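Local atomic coordinates of tryptophanyl-tRNA synthetase (Mycoplasma pneumoniae, PDB entry 2YY5), a protein that probably charges tRNA(Trp) with tryptophan at the expense of ATP, acting as a homodimeric class I aminoacyl-tRNA synthetase. Residues M3-L8 with E34-F39; M97-L102 with A168-K173; T231-N236 with K243-V248; P262-L267 with T292-N297. The protein carries 1 engineered substitution. One frame throughout, in Å; residues are numbered along the deposited sequence.

In the fold
From the N terminus, interaction 1 closes the first loop, laying strand 37-42 beside strand 6-11 after two intervening helices. Interaction 2 spans a longer excursion of 65 residues and ties the end of helix 87-98 to helix 158-175, near the second subunit. Interaction 3 closes a tight loop, with six residues between its segments, at the start of helix 246-259. After helix 246-259 the chain enters interaction 4, where the approach to helix 265-271 is fastened to helix 284-308. The four loops follow one another in series, neither nesting nor crossing. Interactions 2 and 4 lie on opposite sides of the chain's centre, their own centres about 46 Å apart.

Interaction 1: M3-L8 with E34-F39; sequences MMKRAL and EQCQLF
Arg-6, Ala-7 and Leu-8 pair in register with Gln-37, Leu-38 and Phe-39 as parallel strands, the axes of 6-8 and 37-39 approaching to 4.7 Å, their directions 13° apart. Gln-37 N donates to Lys-5 O, Ala-7 N to Gln-37 O at 2.9 Å and a nearly straight 174°, and Phe-39 N to Ala-7 O at 2.7 Å. On one face Arg-6 and Gln-37 run side by side, guanidinium and amide planes almost perpendicular. Their nitrogens NE and NE2, both donors, form no bond; the guanidinium instead uses NH2 to reach the carbonyl of Tyr-146. Two helices connect these strands, giving the beta-alpha-beta crossover of the Rossmann fold that carries class I synthetase active sites, and Leu-8 approaches the bound tryptophanyl-adenylate analogue to about 5 Å. The ring of Phe-39 receives Arg-6 CG at its edge, while Arg-6 CD lies 3.8 Å from Phe-39 CE2. Leu-8 brings CD1 to 3.5 Å from Phe-39 CB. On the other face the methyl of Ala-7 sits 3.9 Å from Leu-38 CD1 and meets Cys-36 CB. Ahead of the strand, Met-4 lays its SD against the backbone between Cys-36 and Gln-37, CG anti to the backbone N (chi1 -177°).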
loop_
_atom_site.group_PDB
_atom_site.type_symbol
_atom_site.label_atom_id
_atom_site.label_comp_id
_atom_site.label_asym_id
_atom_site.label_seq_id
_atom_site.Cartn_x
_atom_site.Cartn_y
_atom_site.Cartn_z
ATOM N N MET B 3 29.339 15.243 6.922
ATOM C CA MET B 3 28.415 16.377 7.303
ATOM C C MET B 3 27.130 15.961 8.045
ATOM O O MET B 3 26.842 14.785 8.261
ATOM C CB MET B 3 27.996 17.161 6.044
ATOM C CG MET B 3 28.397 18.637 5.978
ATOM S SD MET B 3 30.109 18.891 5.516
ATOM C CE MET B 3 29.910 19.512 3.825
ATOM N N MET B 4 26.347 16.999 8.344
ATOM C CA MET B 4 25.048 17.081 9.024
ATOM C C MET B 4 24.024 15.964 9.332
ATOM O O MET B 4 23.568 15.219 8.441
ATOM C CB MET B 4 24.329 18.258 8.385
ATOM C CG MET B 4 23.006 18.622 8.935
ATOM S SD MET B 4 22.531 20.160 8.077
ATOM C CE MET B 4 23.197 21.366 9.058
ATOM N N LYS B 5 23.594 15.896 10.601
ATOM C CA LYS B 5 22.627 14.903 11.089
ATOM C C LYS B 5 21.223 15.254 10.584
ATOM O O LYS B 5 20.869 16.426 10.523
ATOM C CB LYS B 5 22.625 14.860 12.614
ATOM C CG LYS B 5 22.672 16.219 13.309
ATOM C CD LYS B 5 21.878 16.263 14.632
ATOM C CE LYS B 5 22.376 15.278 15.712
ATOM N NZ LYS B 5 21.550 15.364 16.969
ATOM N N ARG B 6 20.457 14.236 10.231
ATOM C CA ARG B 6 19.128 14.390 9.635
ATOM C C ARG B 6 17.874 14.129 10.483
ATOM O O ARG B 6 17.844 13.175 11.258
ATOM C CB ARG B 6 19.088 13.483 8.408
ATOM C CG ARG B 6 17.824 13.492 7.584
ATOM C CD ARG B 6 17.936 12.538 6.369
ATOM N NE ARG B 6 19.044 12.900 5.482
ATOM C CZ ARG B 6 19.725 12.036 4.734
ATOM N NH1 ARG B 6 20.715 12.466 3.963
ATOM N NH2 ARG B 6 19.420 10.742 4.759
ATOM N N ALA B 7 16.821 14.930 10.253
ATOM C CA ALA B 7 15.521 14.821 10.958
ATOM C C ALA B 7 14.311 14.703 10.012
ATOM O O ALA B 7 14.193 15.450 9.037
ATOM C CB ALA B 7 15.320 16.038 11.856
ATOM N N LEU B 8 13.409 13.772 10.308
ATOM C CA LEU B 8 12.212 13.577 9.496
ATOM C C LEU B 8 10.972 13.486 10.370
ATOM O O LEU B 8 10.992 12.848 11.430
ATOM C CB LEU B 8 12.300 12.290 8.671
ATOM C CG LEU B 8 10.971 12.055 7.933
ATOM C CD1 LEU B 8 11.088 12.571 6.504
ATOM C CD2 LEU B 8 10.606 10.595 7.944
ATOM N N GLU B 34 17.741 24.461 11.988
ATOM C CA GLU B 34 18.999 25.168 12.194
ATOM C C GLU B 34 20.097 24.171 12.560
ATOM O O GLU B 34 21.251 24.336 12.176
ATOM C CB GLU B 34 18.845 26.203 13.313
ATOM C CG GLU B 34 19.562 27.519 13.054
ATOM C CD GLU B 34 18.946 28.331 11.907
ATOM O OE1 GLU B 34 17.736 28.649 11.968
ATOM O OE2 GLU B 34 19.677 28.661 10.945
ATOM N N GLN B 35 19.725 23.126 13.293
ATOM C CA GLN B 35 20.672 22.111 13.736
ATOM C C GLN B 35 20.756 20.884 12.835
ATOM O O GLN B 35 21.803 20.244 12.741
ATOM C CB GLN B 35 20.313 21.658 15.154
ATOM C CG GLN B 35 20.633 22.663 16.248
ATOM C CD GLN B 35 22.130 22.855 16.442
ATOM O OE1 GLN B 35 22.816 23.405 15.576
ATOM N NE2 GLN B 35 22.644 22.394 17.579
ATOM N N CYS B 36 19.663 20.550 12.166
ATOM C CA CYS B 36 19.666 19.371 11.317
ATOM C C CYS B 36 19.229 19.639 9.892
ATOM O O CYS B 36 18.781 20.729 9.552
ATOM C CB CYS B 36 18.724 18.306 11.888
ATOM S SG CYS B 36 18.767 18.054 13.670
ATOM N N GLN B 37 19.392 18.615 9.063
ATOM C CA GLN B 37 18.941 18.640 7.680
ATOM C C GLN B 37 17.525 18.151 7.962
ATOM O O GLN B 37 17.312 16.966 8.233
ATOM C CB GLN B 37 19.702 17.608 6.849
ATOM C CG GLN B 37 19.111 17.358 5.474
ATOM C CD GLN B 37 19.896 16.332 4.677
ATOM O OE1 GLN B 37 19.545 16.017 3.546
ATOM N NE2 GLN B 37 20.963 15.808 5.268
ATOM N N LEU B 38 16.571 19.073 7.929
ATOM C CA LEU B 38 15.194 18.753 8.267
ATOM C C LEU B 38 14.247 18.456 7.120
ATOM O O LEU B 38 14.216 19.157 6.111
ATOM C CB LEU B 38 14.618 19.882 9.134
ATOM C CG LEU B 38 13.130 19.846 9.516
ATOM C CD1 LEU B 38 12.835 18.594 10.351
ATOM C CD2 LEU B 38 12.774 21.113 10.304
ATOM N N PHE B 39 13.471 17.394 7.307
ATOM C CA PHE B 39 12.477 16.956 6.345
ATOM C C PHE B 39 11.148 16.963 7.061
ATOM O O PHE B 39 11.019 16.389 8.144
ATOM C CB PHE B 39 12.780 15.537 5.863
ATOM C CG PHE B 39 13.843 15.474 4.815
ATOM C CD1 PHE B 39 13.543 15.768 3.491
ATOM C CD2 PHE B 39 15.152 15.136 5.152
ATOM C CE1 PHE B 39 14.531 15.727 2.515
ATOM C CE2 PHE B 39 16.149 15.091 4.186
ATOM C CZ PHE B 39 15.839 15.386 2.864
#

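Interaction 2: M97-L102 with A168-K173; sequences MVQSNL and AQRIQK
Gln-99, in the turn between helix 87-98 and helix 102-106, meets Arg-170 and Ile-171 on the flank of helix 158-175, so the contact joins the short connection between two successive helices to a long neighbouring helix. Apolar and polar touches are divided between the two partners. The terminal methyl of Ile-171 lies against the bent side chain of Gln-99, with Ile-171 CD1 nearest to Gln-99 CG and also 3.7 Å from the amide NE2. This methyl can reach across because CG1 stands beside the backbone N (chi1 -61°) and the chain folds again at chi2. Arg-170 leaves its helix with CG anti to the backbone N, then turns sharply at chi2 and chi3. Its NH1 is thereby brought to 2.7 Å from Gln-99 O, the carbonyl lying at the edge of the guanidinium and near its plane. The other end, NH2, forms a salt bridge with Glu-104 OE2, while OE1 of the same carboxylate accepts from the backbone N of Asn-101, the N-cap residue of helix 102-106. Across the turn, Ser-100 OG donates to Met-97 O at 2.9 Å and is also hydrogen-bonded to Thr-130 OG1 of the second subunit. One carboxylate therefore serves both the start of a helix and the arginine of another, and the shared charge probably holds the guanidinium in its orientation at the turn.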
loop_
_atom_site.group_PDB
_atom_site.type_symbol
_atom_site.label_atom_id
_atom_site.label_comp_id
_atom_site.label_asym_id
_atom_site.label_seq_id
_atom_site.Cartn_x
_atom_site.Cartn_y
_atom_site.Cartn_z
ATOM N N MET B 97 4.804 -2.948 4.582
ATOM C CA MET B 97 3.575 -3.709 4.821
ATOM C C MET B 97 3.717 -5.218 4.561
ATOM O O MET B 97 3.277 -6.038 5.371
ATOM C CB MET B 97 2.428 -3.142 3.968
ATOM C CG MET B 97 1.094 -3.880 4.124
ATOM S SD MET B 97 -0.284 -3.150 3.214
ATOM C CE MET B 97 0.305 -3.343 1.456
ATOM N N VAL B 98 4.320 -5.588 3.435
ATOM C CA VAL B 98 4.498 -6.998 3.128
ATOM C C VAL B 98 5.501 -7.636 4.072
ATOM O O VAL B 98 5.573 -8.859 4.157
ATOM C CB VAL B 98 4.989 -7.243 1.685
ATOM C CG1 VAL B 98 3.939 -6.814 0.701
ATOM C CG2 VAL B 98 6.313 -6.528 1.446
ATOM N N GLN B 99 6.285 -6.818 4.775
ATOM C CA GLN B 99 7.261 -7.360 5.714
ATOM C C GLN B 99 6.741 -7.378 7.147
ATOM O O GLN B 99 7.454 -7.779 8.064
ATOM C CB GLN B 99 8.569 -6.580 5.655
ATOM C CG GLN B 99 9.466 -6.951 4.488
ATOM C CD GLN B 99 9.963 -8.393 4.544
ATOM O OE1 GLN B 99 9.478 -9.261 3.811
ATOM N NE2 GLN B 99 10.933 -8.654 5.418
ATOM N N SER B 100 5.502 -6.949 7.342
ATOM C CA SER B 100 4.919 -6.952 8.680
ATOM C C SER B 100 3.890 -8.064 8.741
ATOM O O SER B 100 3.544 -8.650 7.718
ATOM C CB SER B 100 4.231 -5.616 8.987
ATOM O OG SER B 100 3.054 -5.462 8.216
ATOM N N ASN B 101 3.421 -8.370 9.942
ATOM C CA ASN B 101 2.395 -9.390 10.113
ATOM C C ASN B 101 1.181 -8.739 10.780
ATOM O O ASN B 101 1.303 -7.712 11.450
ATOM C CB ASN B 101 2.912 -10.558 10.966
ATOM C CG ASN B 101 3.680 -10.096 12.190
ATOM O OD1 ASN B 101 4.900 -9.954 12.146
ATOM N ND2 ASN B 101 2.966 -9.848 13.288
ATOM N N LEU B 102 0.008 -9.328 10.592
ATOM C CA LEU B 102 -1.209 -8.774 11.178
ATOM C C LEU B 102 -1.115 -8.654 12.697
ATOM O O LEU B 102 -1.550 -7.663 13.290
ATOM C CB LEU B 102 -2.408 -9.649 10.805
ATOM C CG LEU B 102 -2.645 -9.845 9.307
ATOM C CD1 LEU B 102 -3.828 -10.762 9.104
ATOM C CD2 LEU B 102 -2.888 -8.501 8.640
ATOM N N ALA B 168 12.840 -2.239 10.465
ATOM C CA ALA B 168 14.141 -1.886 9.919
ATOM C C ALA B 168 15.130 -3.023 10.210
ATOM O O ALA B 168 15.902 -3.441 9.339
ATOM C CB ALA B 168 14.625 -0.581 10.540
ATOM N N GLN B 169 15.091 -3.527 11.439
ATOM C CA GLN B 169 15.965 -4.622 11.836
ATOM C C GLN B 169 15.567 -5.907 11.113
ATOM O O GLN B 169 16.424 -6.685 10.691
ATOM C CB GLN B 169 15.906 -4.816 13.352
ATOM C CG GLN B 169 16.708 -3.786 14.141
ATOM C CD GLN B 169 16.615 -4.023 15.634
ATOM O OE1 GLN B 169 15.576 -3.779 16.251
ATOM N NE2 GLN B 169 17.696 -4.517 16.222
ATOM N N ARG B 170 14.263 -6.126 10.979
ATOM C CA ARG B 170 13.735 -7.289 10.265
ATOM C C ARG B 170 14.300 -7.244 8.827
ATOM O O ARG B 170 14.883 -8.217 8.359
ATOM C CB ARG B 170 12.200 -7.208 10.272
ATOM C CG ARG B 170 11.416 -8.264 9.485
ATOM C CD ARG B 170 10.819 -9.344 10.383
ATOM N NE ARG B 170 10.171 -8.854 11.607
ATOM C CZ ARG B 170 8.994 -8.229 11.668
ATOM N NH1 ARG B 170 8.295 -7.986 10.573
ATOM N NH2 ARG B 170 8.503 -7.864 12.843
ATOM N N ILE B 171 14.146 -6.099 8.152
ATOM C CA ILE B 171 14.628 -5.892 6.775
ATOM C C ILE B 171 16.153 -6.069 6.681
ATOM O O ILE B 171 16.679 -6.698 5.757
ATOM C CB ILE B 171 14.287 -4.454 6.266
ATOM C CG1 ILE B 171 12.770 -4.223 6.258
ATOM C CG2 ILE B 171 14.884 -4.223 4.885
ATOM C CD1 ILE B 171 12.015 -5.116 5.329
ATOM N N GLN B 172 16.855 -5.495 7.649
ATOM C CA GLN B 172 18.309 -5.557 7.713
ATOM C C GLN B 172 18.806 -6.991 7.871
ATOM O O GLN B 172 19.756 -7.415 7.218
ATOM C CB GLN B 172 18.771 -4.700 8.892
ATOM C CG GLN B 172 20.246 -4.648 9.162
ATOM C CD GLN B 172 20.574 -3.550 10.160
ATOM O OE1 GLN B 172 20.100 -3.564 11.301
ATOM N NE2 GLN B 172 21.378 -2.581 9.729
ATOM N N LYS B 173 18.152 -7.740 8.745
ATOM C CA LYS B 173 18.550 -9.112 8.994
ATOM C C LYS B 173 18.365 -9.968 7.750
ATOM O O LYS B 173 19.308 -10.605 7.296
ATOM C CB LYS B 173 17.736 -9.683 10.163
ATOM C CG LYS B 173 18.325 -10.926 10.825
ATOM C CD LYS B 173 17.626 -11.170 12.153
ATOM C CE LYS B 173 18.293 -12.256 12.998
ATOM N NZ LYS B 173 18.274 -13.590 12.352
#

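Interaction 3: T231-N236 with K243-V248; sequences TTDSFN and KTQPGV
Thr-232 and Gly-247 come together in a contact of mixed kind, part water-bridged backbone and part side-chain packing, where the loop after helix 220-228 folds against the first turn of helix 246-259. One water joins the two: it donates to Thr-232 O at 2.7 Å and accepts from Gly-247 N at 2.8 Å, so an amide of the opening helical turn finds its acceptor in solvent held by the loop. A step earlier, Thr-231 O receives a CA-H...O contact from Gly-247 CA at 3.5 Å, bringing loop and helix close without any side chain between them. Val-248 then offers CG2 to Thr-232 CB, 3.9 Å away, and the same methyl lies 3.6 Å from Asp-233 OD2. That oxygen also rests 3.4 Å from Gln-245 CB. Farther out, the ring of Phe-235 leans on the same glutamine, its CD2 4.1 Å from Gln-245 CG. The aspartate is steered by its first torsion: with chi1 at 55°, CG stands between the backbone N and the carbonyl carbon, and OD1 swings forward along its own chain. There it accepts from Phe-235 N at 3.0 Å, approached from the anti side, somewhat out of the carboxylate plane, and it takes a second bond from Tyr-284 OH at the start of helix 284-308. A side-chain oxygen accepting from the amide two residues ahead is the defining feature of an Asx turn, which here shapes the loop beside the helix N terminus.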
loop_
_atom_site.group_PDB
_atom_site.type_symbol
_atom_site.label_atom_id
_atom_site.label_comp_id
_atom_site.label_asym_id
_atom_site.label_seq_id
_atom_site.Cartn_x
_atom_site.Cartn_y
_atom_site.Cartn_z
ATOM N N THR B 231 -10.759 22.387 33.603
ATOM C CA THR B 231 -10.942 21.676 34.860
ATOM C C THR B 231 -9.638 21.660 35.664
ATOM O O THR B 231 -8.570 21.348 35.134
ATOM C CB THR B 231 -11.431 20.219 34.622
ATOM O OG1 THR B 231 -10.414 19.466 33.963
ATOM C CG2 THR B 231 -12.685 20.210 33.760
ATOM N N THR B 232 -9.731 22.024 36.940
ATOM C CA THR B 232 -8.567 22.051 37.821
ATOM C C THR B 232 -8.733 20.995 38.916
ATOM O O THR B 232 -8.774 19.799 38.634
ATOM C CB THR B 232 -8.386 23.456 38.466
ATOM O OG1 THR B 232 -9.584 23.825 39.159
ATOM C CG2 THR B 232 -8.097 24.507 37.402
ATOM N N ASP B 233 -8.838 21.441 40.160
ATOM C CA ASP B 233 -9.007 20.541 41.296
ATOM C C ASP B 233 -9.348 21.384 42.512
ATOM O O ASP B 233 -9.392 22.610 42.417
ATOM C CB ASP B 233 -7.716 19.747 41.541
ATOM C CG ASP B 233 -6.502 20.641 41.725
ATOM O OD1 ASP B 233 -6.492 21.445 42.679
ATOM O OD2 ASP B 233 -5.558 20.542 40.914
ATOM N N SER B 234 -9.588 20.741 43.652
ATOM C CA SER B 234 -9.924 21.488 44.860
ATOM C C SER B 234 -8.830 21.443 45.925
ATOM O O SER B 234 -9.116 21.392 47.127
ATOM C CB SER B 234 -11.266 21.004 45.444
ATOM O OG SER B 234 -11.296 19.599 45.618
ATOM N N PHE B 235 -7.577 21.477 45.470
ATOM C CA PHE B 235 -6.414 21.460 46.358
ATOM C C PHE B 235 -5.793 22.853 46.443
ATOM O O PHE B 235 -4.927 23.106 47.275
ATOM C CB PHE B 235 -5.343 20.490 45.841
ATOM C CG PHE B 235 -5.764 19.051 45.850
ATOM C CD1 PHE B 235 -6.147 18.429 47.038
ATOM C CD2 PHE B 235 -5.755 18.305 44.672
ATOM C CE1 PHE B 235 -6.517 17.081 47.055
ATOM C CE2 PHE B 235 -6.121 16.959 44.675
ATOM C CZ PHE B 235 -6.504 16.344 45.870
ATOM N N ASN B 236 -6.244 23.742 45.566
ATOM C CA ASN B 236 -5.745 25.111 45.489
ATOM C C ASN B 236 -4.242 25.247 45.707
ATOM O O ASN B 236 -3.790 25.874 46.667
ATOM C CB ASN B 236 -6.500 26.017 46.464
ATOM C CG ASN B 236 -6.045 27.465 46.381
ATOM O OD1 ASN B 236 -5.130 27.881 47.089
ATOM N ND2 ASN B 236 -6.673 28.235 45.500
ATOM N N LYS B 243 0.933 13.609 38.219
ATOM C CA LYS B 243 0.236 12.518 38.883
ATOM C C LYS B 243 -0.983 12.875 39.736
ATOM O O LYS B 243 -2.002 12.188 39.673
ATOM C CB LYS B 243 1.236 11.719 39.723
ATOM C CG LYS B 243 2.315 11.008 38.906
ATOM C CD LYS B 243 1.698 10.018 37.920
ATOM C CE LYS B 243 2.755 9.301 37.087
ATOM N NZ LYS B 243 2.143 8.335 36.124
ATOM N N THR B 244 -0.897 13.942 40.526
ATOM C CA THR B 244 -2.009 14.321 41.396
ATOM C C THR B 244 -2.890 15.484 40.947
ATOM O O THR B 244 -4.058 15.559 41.334
ATOM C CB THR B 244 -1.506 14.620 42.812
ATOM O OG1 THR B 244 -0.483 15.622 42.759
ATOM C CG2 THR B 244 -0.946 13.362 43.440
ATOM N N GLN B 245 -2.339 16.398 40.153
ATOM C CA GLN B 245 -3.112 17.537 39.657
ATOM C C GLN B 245 -2.917 17.698 38.150
ATOM O O GLN B 245 -2.324 18.678 37.688
ATOM C CB GLN B 245 -2.684 18.803 40.379
ATOM C CG GLN B 245 -2.783 18.673 41.869
ATOM C CD GLN B 245 -2.345 19.924 42.582
ATOM O OE1 GLN B 245 -3.035 20.942 42.551
ATOM N NE2 GLN B 245 -1.186 19.861 43.223
ATOM N N PRO B 246 -3.430 16.736 37.361
ATOM C CA PRO B 246 -3.305 16.775 35.902
ATOM C C PRO B 246 -3.726 18.099 35.279
ATOM O O PRO B 246 -2.996 18.660 34.464
ATOM C CB PRO B 246 -4.169 15.598 35.454
ATOM C CG PRO B 246 -5.185 15.492 36.538
ATOM C CD PRO B 246 -4.348 15.659 37.767
ATOM N N GLY B 247 -4.896 18.595 35.668
ATOM C CA GLY B 247 -5.390 19.856 35.133
ATOM C C GLY B 247 -4.436 21.021 35.339
ATOM O O GLY B 247 -3.912 21.578 34.379
ATOM N N VAL B 248 -4.204 21.393 36.594
ATOM C CA VAL B 248 -3.308 22.504 36.899
ATOM C C VAL B 248 -1.902 22.310 36.338
ATOM O O VAL B 248 -1.315 23.239 35.789
ATOM C CB VAL B 248 -3.222 22.739 38.421
ATOM C CG1 VAL B 248 -2.035 23.634 38.758
ATOM C CG2 VAL B 248 -4.510 23.379 38.898
HETATM O O HOH W 1 -7.175 18.144 37.163
#

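Interaction 4: P262-L267 with T292-N297; sequences PVNQSL and TEATVN
Asn-264 reaches across to Ala-294 and Asn-297 with an amide that bonds at both of its polar atoms. From CB, which sets out at an angle to the neighbouring helix, the chain turns with CG beside the backbone N (chi1 -65°), and CG comes to rest 3.6 Å from Ala-294 CA. At the tip the two branches part. OD1 accepts from Asn-297 ND2 at 2.8 Å, the donor arriving nearly along the C=O axis although the N-H is bent to 135°; the two amide planes are moderately inclined. ND2 donates to Ala-294 O at 3.1 Å, well directed at 165° and in the plane of its own amide, but meeting the carbonyl from the flank. A further bond from ND2 goes to Leu-258 O, near the end of helix 246-259. The backbone beneath forms a type II turn from Pro-262 to Gln-265, with Asn-264 in its third place at positive phi. On either side of the asparagine in sequence, Val-263 sets CG1 3.5 Å from Asn-297 CB, and Leu-267 brings CD1 to 3.6 Å from Ala-294 CB. With its oxygen and its nitrogen engaged in different directions, the buried amide is fixed in rotation, and its polar groups are satisfied while it links the turn before helix 265-271 to helices 246-259 and 284-308.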
loop_
_atom_site.group_PDB
_atom_site.type_symbol
_atom_site.label_atom_id
_atom_site.label_comp_id
_atom_site.label_asym_id
_atom_site.label_seq_id
_atom_site.Cartn_x
_atom_site.Cartn_y
_atom_site.Cartn_z
ATOM N N PRO B 262 8.663 34.654 21.228
ATOM C CA PRO B 262 8.967 36.092 21.161
ATOM C C PRO B 262 7.775 36.892 21.681
ATOM O O PRO B 262 7.917 37.738 22.572
ATOM C CB PRO B 262 9.228 36.315 19.682
ATOM C CG PRO B 262 9.956 35.045 19.316
ATOM C CD PRO B 262 9.097 33.979 19.991
ATOM N N VAL B 263 6.598 36.640 21.119
ATOM C CA VAL B 263 5.407 37.305 21.622
ATOM C C VAL B 263 5.373 36.706 23.031
ATOM O O VAL B 263 5.848 35.591 23.228
ATOM C CB VAL B 263 4.146 36.884 20.835
ATOM C CG1 VAL B 263 2.979 37.790 21.195
ATOM C CG2 VAL B 263 4.421 36.950 19.346
ATOM N N ASN B 264 4.836 37.423 24.005
ATOM C CA ASN B 264 4.814 36.920 25.377
ATOM C C ASN B 264 6.119 37.253 26.110
ATOM O O ASN B 264 6.341 36.816 27.242
ATOM C CB ASN B 264 4.586 35.400 25.420
ATOM C CG ASN B 264 3.220 34.995 24.897
ATOM O OD1 ASN B 264 2.329 35.831 24.746
ATOM N ND2 ASN B 264 3.045 33.701 24.630
ATOM N N GLN B 265 6.986 38.022 25.461
ATOM C CA GLN B 265 8.248 38.429 26.077
ATOM C C GLN B 265 7.950 39.192 27.367
ATOM O O GLN B 265 8.552 38.940 28.410
ATOM C CB GLN B 265 9.026 39.345 25.133
ATOM C CG GLN B 265 10.370 39.771 25.661
ATOM C CD GLN B 265 11.313 38.599 25.802
ATOM O OE1 GLN B 265 11.578 37.888 24.835
ATOM N NE2 GLN B 265 11.826 38.390 27.008
ATOM N N SER B 266 7.014 40.132 27.275
ATOM C CA SER B 266 6.621 40.951 28.409
ATOM C C SER B 266 5.955 40.095 29.457
ATOM O O SER B 266 6.138 40.306 30.653
ATOM C CB SER B 266 5.646 42.039 27.968
ATOM O OG SER B 266 6.196 42.815 26.921
ATOM N N LEU B 267 5.171 39.126 29.001
ATOM C CA LEU B 267 4.471 38.249 29.918
ATOM C C LEU B 267 5.484 37.430 30.723
ATOM O O LEU B 267 5.400 37.373 31.948
ATOM C CB LEU B 267 3.523 37.323 29.150
ATOM C CG LEU B 267 2.265 36.830 29.872
ATOM C CD1 LEU B 267 1.637 35.696 29.080
ATOM C CD2 LEU B 267 2.606 36.351 31.264
ATOM N N THR B 292 -4.292 32.295 29.228
ATOM C CA THR B 292 -5.136 32.840 28.173
ATOM C C THR B 292 -4.434 33.937 27.379
ATOM O O THR B 292 -4.671 34.079 26.184
ATOM C CB THR B 292 -6.460 33.403 28.740
ATOM O OG1 THR B 292 -7.261 32.326 29.243
ATOM C CG2 THR B 292 -7.235 34.133 27.658
ATOM N N GLU B 293 -3.572 34.706 28.032
ATOM C CA GLU B 293 -2.856 35.781 27.345
ATOM C C GLU B 293 -1.748 35.212 26.460
ATOM O O GLU B 293 -1.642 35.569 25.292
ATOM C CB GLU B 293 -2.261 36.765 28.357
ATOM C CG GLU B 293 -1.694 38.039 27.740
ATOM C CD GLU B 293 -1.015 38.927 28.776
ATOM O OE1 GLU B 293 -1.645 39.207 29.819
ATOM O OE2 GLU B 293 0.142 39.346 28.551
ATOM N N ALA B 294 -0.926 34.325 27.018
ATOM C CA ALA B 294 0.153 33.714 26.256
ATOM C C ALA B 294 -0.440 32.982 25.056
ATOM O O ALA B 294 0.090 33.043 23.943
ATOM C CB ALA B 294 0.920 32.745 27.129
ATOM N N THR B 295 -1.554 32.303 25.285
ATOM C CA THR B 295 -2.210 31.562 24.220
ATOM C C THR B 295 -2.780 32.467 23.136
ATOM O O THR B 295 -2.488 32.271 21.955
ATOM C CB THR B 295 -3.329 30.685 24.777
ATOM O OG1 THR B 295 -2.785 29.799 25.767
ATOM C CG2 THR B 295 -3.965 29.874 23.664
ATOM N N VAL B 296 -3.590 33.449 23.526
ATOM C CA VAL B 296 -4.178 34.366 22.553
ATOM C C VAL B 296 -3.060 35.018 21.748
ATOM O O VAL B 296 -3.100 35.033 20.522
ATOM C CB VAL B 296 -5.034 35.476 23.233
ATOM C CG1 VAL B 296 -5.460 36.518 22.199
ATOM C CG2 VAL B 296 -6.282 34.863 23.879
ATOM N N ASN B 297 -2.055 35.539 22.446
ATOM C CA ASN B 297 -0.923 36.175 21.790
ATOM C C ASN B 297 -0.351 35.285 20.697
ATOM O O ASN B 297 -0.148 35.735 19.572
ATOM C CB ASN B 297 0.177 36.505 22.806
ATOM C CG ASN B 297 -0.188 37.676 23.706
ATOM O OD1 ASN B 297 -1.318 38.182 23.669
ATOM N ND2 ASN B 297 0.766 38.110 24.527
#